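Local structure of fructose transport system repressor FruR (Pseudomonas putida, 3O74) at residues D104-A107 with S108-A112. The protein is a LacI-family transcriptional regulator that responds preferentially to fructose 1-phosphate and probably binds specific DNA sequences to repress or activate genes. Sequence-based numbering, arbitrary orientation.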
ATOM      1  N   ASP B 104      19.313  -0.264   9.711  1.00 29.99           N
ATOM      2  CA  ASP B 104      19.292   0.903   8.832  1.00 23.34           C
ATOM      3  C   ASP B 104      20.627   1.620   8.667  1.00 28.69           C
ATOM      4  O   ASP B 104      20.962   2.066   7.572  1.00 30.62           O
ATOM      5  CB  ASP B 104      18.228   1.896   9.297  1.00 24.43           C
ATOM      6  CG  ASP B 104      16.823   1.415   9.010  1.00 31.79           C
ATOM      7  OD1 ASP B 104      16.664   0.488   8.186  1.00 30.65           O
ATOM      8  OD2 ASP B 104      15.878   1.969   9.608  1.00 37.88           O
ATOM      9  N   ARG B 105      21.384   1.742   9.749  1.00 25.44           N
ATOM     10  CA  ARG B 105      22.635   2.483   9.686  1.00 31.10           C
ATOM     11  C   ARG B 105      23.596   1.847   8.688  1.00 33.62           C
ATOM     12  O   ARG B 105      24.159   2.531   7.835  1.00 31.70           O
ATOM     13  CB  ARG B 105      23.280   2.568  11.067  1.00 30.85           C
ATOM     14  CG  ARG B 105      24.527   3.421  11.098  1.00 40.72           C
ATOM     15  CD  ARG B 105      25.068   3.576  12.516  1.00 47.36           C
ATOM     16  NE  ARG B 105      25.100   4.971  12.932  1.00 51.35           N
ATOM     17  CZ  ARG B 105      26.134   5.780  12.745  1.00 53.30           C
ATOM     18  NH1 ARG B 105      27.238   5.327  12.153  1.00 49.26           N
ATOM     19  NH2 ARG B 105      26.059   7.041  13.156  1.00 56.52           N
ATOM     20  N   ASP B 106      23.775   0.535   8.794  1.00 38.08           N
ATOM     21  CA  ASP B 106      24.663  -0.184   7.890  1.00 42.75           C
ATOM     22  C   ASP B 106      24.123  -0.198   6.461  1.00 39.61           C
ATOM     23  O   ASP B 106      24.889  -0.167   5.498  1.00 41.45           O
ATOM     24  CB  ASP B 106      24.887  -1.616   8.375  1.00 51.53           C
ATOM     25  CG  ASP B 106      25.907  -2.361   7.533  1.00 60.44           C
ATOM     26  OD1 ASP B 106      27.096  -1.978   7.565  1.00 64.50           O
ATOM     27  OD2 ASP B 106      25.524  -3.328   6.838  1.00 61.17           O
ATOM     28  N   ALA B 107      22.802  -0.252   6.330  1.00 33.00           N
ATOM     29  CA  ALA B 107      22.170  -0.238   5.020  1.00 31.59           C
ATOM     30  C   ALA B 107      22.455   1.091   4.335  1.00 32.70           C
ATOM     31  O   ALA B 107      22.729   1.143   3.136  1.00 34.08           O
ATOM     32  CB  ALA B 107      20.678  -0.456   5.151  1.00 32.63           C
ATOM     33  N   SER B 108      22.391   2.164   5.118  1.00 29.44           N
ATOM     34  CA  SER B 108      22.625   3.509   4.620  1.00 30.08           C
ATOM     35  C   SER B 108      24.088   3.711   4.233  1.00 34.05           C
ATOM     36  O   SER B 108      24.402   4.393   3.252  1.00 28.72           O
ATOM     37  CB  SER B 108      22.215   4.531   5.676  1.00 28.41           C
ATOM     38  OG  SER B 108      22.259   5.839   5.150  1.00 35.10           O
ATOM     39  N   ARG B 109      24.989   3.119   5.006  1.00 34.06           N
ATOM     40  CA  ARG B 109      26.406   3.254   4.714  1.00 35.33           C
ATOM     41  C   ARG B 109      26.734   2.601   3.376  1.00 38.46           C
ATOM     42  O   ARG B 109      27.413   3.196   2.537  1.00 40.19           O
ATOM     43  CB  ARG B 109      27.256   2.640   5.825  1.00 41.50           C
ATOM     44  CG  ARG B 109      28.613   3.308   5.983  1.00 51.86           C
ATOM     45  CD  ARG B 109      29.684   2.334   6.460  1.00 56.19           C
ATOM     46  NE  ARG B 109      30.106   1.435   5.391  1.00 60.01           N
ATOM     47  CZ  ARG B 109      29.717   0.171   5.283  1.00 58.20           C
ATOM     48  NH1 ARG B 109      28.905  -0.352   6.190  1.00 57.00           N
ATOM     49  NH2 ARG B 109      30.145  -0.572   4.273  1.00 58.65           N
ATOM     50  N   GLN B 110      26.244   1.381   3.177  1.00 35.63           N
ATOM     51  CA  GLN B 110      26.465   0.667   1.928  1.00 41.57           C
ATOM     52  C   GLN B 110      25.814   1.389   0.754  1.00 44.17           C
ATOM     53  O   GLN B 110      26.382   1.459  -0.336  1.00 42.08           O
ATOM     54  CB  GLN B 110      25.896  -0.748   2.009  1.00 47.19           C
ATOM     55  CG  GLN B 110      26.635  -1.690   2.932  1.00 57.19           C
ATOM     56  CD  GLN B 110      26.232  -3.132   2.704  1.00 64.82           C
ATOM     57  OE1 GLN B 110      26.221  -3.610   1.568  1.00 67.43           O
ATOM     58  NE2 GLN B 110      25.893  -3.833   3.779  1.00 67.32           N
ATOM     59  N   LEU B 111      24.614   1.913   0.981  1.00 38.34           N
ATOM     60  CA  LEU B 111      23.873   2.606  -0.063  1.00 35.82           C
ATOM     61  C   LEU B 111      24.666   3.807  -0.575  1.00 35.49           C
ATOM     62  O   LEU B 111      24.856   3.966  -1.780  1.00 37.65           O
ATOM     63  CB  LEU B 111      22.499   3.041   0.458  1.00 34.46           C
ATOM     64  CG  LEU B 111      21.462   3.527  -0.555  1.00 38.30           C
ATOM     65  CD1 LEU B 111      21.267   2.508  -1.671  1.00 39.95           C
ATOM     66  CD2 LEU B 111      20.143   3.814   0.144  1.00 32.41           C
ATOM     67  N   ALA B 112      25.144   4.639   0.346  1.00 32.26           N
ATOM     68  CA  ALA B 112      25.911   5.822  -0.021  1.00 37.12           C
ATOM     69  C   ALA B 112      27.236   5.441  -0.677  1.00 43.32           C
ATOM     70  O   ALA B 112      27.643   6.039  -1.674  1.00 44.16           O
ATOM     71  CB  ALA B 112      26.148   6.699   1.195  1.00 33.74           C
TER
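The carboxylate of Asp106 is gripped by two side chains from the next turn of its own helix, one at each oxygen. OD1 of Asp106 lies 2.8 Å from NH1 of Arg109 in a salt bridge; the oxygen sits at the edge of the guanidinium and in its plane, but the N-H points poorly at it, so the hydrogen-bond component is weak. OD2 of Asp106 accepts a straighter bond from NE2 of Gln110 at 3.1 Å. Asp106 OD2 lies in the plane of the Gln110 amide, whereas NE2 approaches from above the carboxylate plane, the planes being 64° apart. With CG anti to the backbone N (chi1 -175°), the Asp106 carboxylate stands out from the helix surface, where Arg109 and Gln110 reach it, and the paired bonds should limit its rotation. The Arg109 chain is bent about its CB-CG and CG-CD bonds, while Gln110 runs extended beyond CG, its CG passing 3.5 Å from Asp106 O. That same carbonyl receives Gln110 N at 3.1 Å, so Gln110 is tied to Asp106 through both backbone and side chain. The i to i+4 pattern of an alpha helix continues from Asp104 O to Ser108 N (2.8 Å) and from Ala107 O to Leu111 N (3.0 Å). This polar cluster lies in the first turns of helix 104-116, which follows strand 98-102 in the LacI-family sugar-binding domain. Asp104 forms salt bridges with Arg263 and Arg138, and Ser108 OG bonds to Arg138 O, joining the helix to strand 257-266 and helix 133-144, while Ala107 and Leu111 pack on Phe214 of strand 210-214.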